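Local coordinates for amidohydrolase family protein (Acinetobacter baumannii, PDB 4I6K) that probably hydrolyses 2-pyrone-4,6-dicarboxylic acid as a member of the amidohydrolase family, and binds citric acid in the crystal, at residues Y195-F198 with L199-N203; A263-A266 with F267-V271. All coordinates share one frame; numbering follows the deposited sequence.

Contact 1: Y195-F198 with L199-N203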
# COMPACT_ATOMS: atom_id res chain seq x y z
N TYR A 195 -17.74 -5.96 0.06
CA TYR A 195 -17.05 -5.00 0.90
C TYR A 195 -17.45 -5.21 2.35
O TYR A 195 -16.63 -5.09 3.27
CB TYR A 195 -17.32 -3.56 0.49
CG TYR A 195 -16.33 -2.60 1.12
CD1 TYR A 195 -14.99 -2.63 0.76
CD2 TYR A 195 -16.73 -1.70 2.11
CE1 TYR A 195 -14.08 -1.77 1.33
CE2 TYR A 195 -15.82 -0.84 2.68
CZ TYR A 195 -14.50 -0.89 2.29
OH TYR A 195 -13.57 -0.05 2.86
N GLN A 196 -18.74 -5.52 2.55
CA GLN A 196 -19.26 -5.76 3.87
C GLN A 196 -18.59 -6.98 4.47
O GLN A 196 -18.22 -6.98 5.64
CB GLN A 196 -20.79 -5.95 3.84
CG GLN A 196 -21.58 -4.69 3.51
CD GLN A 196 -21.40 -3.59 4.55
OE1 GLN A 196 -21.62 -3.80 5.74
NE2 GLN A 196 -21.01 -2.40 4.09
N LYS A 197 -18.45 -8.04 3.68
CA LYS A 197 -17.80 -9.24 4.18
C LYS A 197 -16.37 -8.91 4.56
O LYS A 197 -15.90 -9.26 5.66
CB LYS A 197 -17.83 -10.35 3.13
CG LYS A 197 -17.12 -11.64 3.57
CD LYS A 197 -17.99 -12.52 4.46
CE LYS A 197 -18.67 -13.62 3.65
NZ LYS A 197 -19.47 -14.54 4.51
N PHE A 198 -15.68 -8.21 3.66
CA PHE A 198 -14.30 -7.75 3.88
C PHE A 198 -14.16 -7.07 5.23
O PHE A 198 -13.29 -7.43 6.02
CB PHE A 198 -13.89 -6.80 2.74
CG PHE A 198 -12.80 -5.83 3.11
CD1 PHE A 198 -13.07 -4.48 3.23
CD2 PHE A 198 -11.51 -6.27 3.34
CE1 PHE A 198 -12.06 -3.59 3.56
CE2 PHE A 198 -10.50 -5.38 3.68
CZ PHE A 198 -10.78 -4.04 3.79
N LEU A 199 -15.04 -6.11 5.49
CA LEU A 199 -15.03 -5.37 6.74
C LEU A 199 -15.16 -6.29 7.95
O LEU A 199 -14.47 -6.10 8.95
CB LEU A 199 -16.17 -4.35 6.75
CG LEU A 199 -16.04 -3.15 5.82
CD1 LEU A 199 -17.37 -2.44 5.72
CD2 LEU A 199 -14.98 -2.20 6.33
N SER A 200 -16.04 -7.27 7.86
CA SER A 200 -16.26 -8.18 8.98
C SER A 200 -15.02 -9.06 9.23
O SER A 200 -14.82 -9.58 10.33
CB SER A 200 -17.47 -9.06 8.70
OG SER A 200 -17.18 -9.95 7.63
N LEU A 201 -14.20 -9.23 8.20
CA LEU A 201 -13.05 -10.13 8.28
C LEU A 201 -11.86 -9.44 8.91
O LEU A 201 -10.87 -10.08 9.27
CB LEU A 201 -12.65 -10.62 6.88
CG LEU A 201 -13.69 -11.45 6.14
CD1 LEU A 201 -13.22 -11.75 4.72
CD2 LEU A 201 -13.90 -12.73 6.94
N LEU A 202 -11.96 -8.12 9.03
CA LEU A 202 -10.87 -7.34 9.57
C LEU A 202 -10.67 -7.66 11.05
O LEU A 202 -11.65 -7.75 11.82
CB LEU A 202 -11.14 -5.85 9.41
CG LEU A 202 -11.15 -5.29 7.99
CD1 LEU A 202 -11.64 -3.85 8.02
CD2 LEU A 202 -9.75 -5.37 7.37
N ASN A 203 -9.41 -7.84 11.44
CA ASN A 203 -9.10 -8.09 12.85
C ASN A 203 -8.17 -7.02 13.38
O ASN A 203 -7.10 -6.77 12.81
CB ASN A 203 -8.49 -9.48 13.03
CG ASN A 203 -8.42 -9.88 14.48
OD1 ASN A 203 -7.71 -9.26 15.27
ND2 ASN A 203 -9.16 -10.93 14.85

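Contact 2: A263-A266 with F267-V271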
# COMPACT_ATOMS: atom_id res chain seq x y z
N ALA A 263 -3.52 15.26 -3.12
CA ALA A 263 -3.53 14.11 -2.23
C ALA A 263 -3.56 14.57 -0.78
O ALA A 263 -4.43 14.15 -0.02
CB ALA A 263 -2.32 13.21 -2.50
N ILE A 264 -2.63 15.45 -0.40
CA ILE A 264 -2.59 16.04 0.94
C ILE A 264 -3.94 16.65 1.33
O ILE A 264 -4.42 16.47 2.45
CB ILE A 264 -1.56 17.17 1.05
CG1 ILE A 264 -0.18 16.70 0.58
CG2 ILE A 264 -1.48 17.70 2.48
CD1 ILE A 264 0.39 15.60 1.42
N LYS A 265 -4.54 17.38 0.39
CA LYS A 265 -5.77 18.13 0.64
C LYS A 265 -6.97 17.22 0.96
O LYS A 265 -7.69 17.45 1.93
CB LYS A 265 -6.09 19.05 -0.54
CG LYS A 265 -7.28 19.96 -0.31
CD LYS A 265 -7.34 21.05 -1.36
CE LYS A 265 -8.50 21.99 -1.09
NZ LYS A 265 -8.36 22.73 0.21
N ALA A 266 -7.18 16.20 0.14
CA ALA A 266 -8.26 15.26 0.38
C ALA A 266 -8.10 14.54 1.73
O ALA A 266 -9.07 14.23 2.41
CB ALA A 266 -8.34 14.25 -0.76
N PHE A 267 -6.86 14.28 2.12
CA PHE A 267 -6.63 13.58 3.36
C PHE A 267 -7.21 14.39 4.52
O PHE A 267 -7.87 13.85 5.41
CB PHE A 267 -5.14 13.31 3.57
CG PHE A 267 -4.81 12.86 4.96
CD1 PHE A 267 -4.19 13.72 5.85
CD2 PHE A 267 -5.14 11.58 5.38
CE1 PHE A 267 -3.89 13.32 7.15
CE2 PHE A 267 -4.86 11.18 6.67
CZ PHE A 267 -4.23 12.05 7.56
N LYS A 268 -6.96 15.70 4.49
CA LYS A 268 -7.40 16.59 5.56
C LYS A 268 -8.91 16.74 5.53
O LYS A 268 -9.53 17.06 6.55
CB LYS A 268 -6.73 17.95 5.42
CG LYS A 268 -5.21 17.93 5.51
CD LYS A 268 -4.63 19.35 5.56
CE LYS A 268 -3.11 19.36 5.55
NZ LYS A 268 -2.55 20.64 5.05
N GLN A 269 -9.51 16.61 4.36
CA GLN A 269 -10.95 16.52 4.25
C GLN A 269 -11.58 15.26 4.77
O GLN A 269 -12.57 15.29 5.46
CB GLN A 269 -11.40 16.76 2.83
CG GLN A 269 -11.59 18.21 2.56
CD GLN A 269 -11.57 18.53 1.10
OE1 GLN A 269 -11.12 19.60 0.70
NE2 GLN A 269 -12.04 17.59 0.29
N ILE A 270 -10.98 14.14 4.43
CA ILE A 270 -11.39 12.86 4.98
C ILE A 270 -11.11 12.78 6.48
O ILE A 270 -11.96 12.38 7.27
CB ILE A 270 -10.68 11.69 4.29
CG1 ILE A 270 -11.13 11.58 2.83
CG2 ILE A 270 -10.94 10.38 5.04
CD1 ILE A 270 -10.05 11.11 1.89
N VAL A 271 -9.89 13.15 6.88
CA VAL A 271 -9.51 13.11 8.28
C VAL A 271 -9.39 14.53 8.80
O VAL A 271 -8.30 15.11 8.82
CB VAL A 271 -8.18 12.37 8.48
CG1 VAL A 271 -7.88 12.20 9.97
CG2 VAL A 271 -8.22 11.02 7.78

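Contact 1: Y195-F198 with L199-N203
With CG of Tyr195 swung opposite its backbone N (chi1 -165°) and CG of Leu199 placed beside its own N (chi1 -71°), the phenol ring and the leucine branch meet one helical turn apart. CD1 of Leu199 lies 3.7 Å from CD2 of the tyrosine ring, approaching it obliquely, and CD2 of the same leucine reaches CE2. One turn on, the pattern recurs: the ring of Phe198 meets Leu202 through a single methyl, CD2, which sits 3.8 Å from Phe198 CE2 and nearly as close to CZ. The backbone beneath runs through the last two turns of helix 193-201. The amide N of Leu199 donates to Tyr195 O at 2.9 Å, and that of Ser200 donates to Gln196 O at 3.1 Å; both bonds are fairly straight. At Leu201 the regular pattern breaks down: its N makes only a weak bond to Lys197 O, while it also donates to Phe198 O at 3.0 Å, from above the carbonyl plane. This helix links strands 176-178 and 207-210 in a beta-alpha-beta unit of the parallel barrel expected of the amidohydrolase family. Phe198 and Leu201 pack on helix 159-169, Leu199 on helix 222-237, and Leu202 on strand 207-210. The hydroxyl of Tyr195 is hydrogen-bonded to Phe181 O, so the buried ring carries its polar atom to a backbone partner. Ser200 OG is modelled 2.4 Å from Lys197 O, too short to be trusted in detail. The chemistry therefore divides by side: apolar branches and aromatic rings face the neighbouring helices and the sheet, whereas Lys197 and Ser200 lie among the exposed residues of the helix, the serine OG turned back to the Lys197 carbonyl.

Contact 2: A263-A266 with F267-V271
At the edge of the Phe267 ring, near its plane, lies Ile264 O, while CB of Val271 covers one face, 3.9 Å above the plane and displaced toward the rim. The Ile264 oxygen is also 3.4 Å from Phe267 CB, so the root of the side chain sits against the preceding turn. Beyond the helix, the ring meets Trp245 with the planes at about 50° and packs on Ile280 and Leu281 of helix 274-289. CG of Phe267 stands opposite its backbone N (chi1 168°), which carries the ring away from residues 263-266. Helix 260-270 follows strand 243-244, the eighth in the parallel sheet, and so belongs to the outer helical layer of the barrel fold expected in this family; Ile270 packs from it onto helix 222-237. Of the four i to i+4 bonds across the segments, Ile270 N to Ala266 O is the shortest and straightest, at 2.8 Å and 171°; Phe267 N to Ala263 O is 3.2 Å. CD1 of Ile270 comes within 3.3 Å of the same Ala266 O. Ile264 and Lys268 lie alongside, pointing the same way, with Ile264 CG2 3.9 Å from Lys268 CE. Lys265 and Gln269 cross instead, Gln269 OE1 standing 4.0 Å from Lys265 CE.

Overall arrangement
Contact 1 and contact 2 occupy the C-terminal parts of two different outer helices, 193-201 and 260-270, and follow each other along the chain. Their centres are 24 Å apart and their nearest atoms about 11 Å, so they do not touch. What lies between them in the structure is helix 222-237, which receives Tyr195 and Leu199 from contact 1 and Ile270 and Val271 from contact 2. Both sit well out from the middle of the chain, with centres about 18 and 17 Å from its centre. The bound citric acid lies about 11 Å from the side chain of Ala263, which packs on Trp245 and His251.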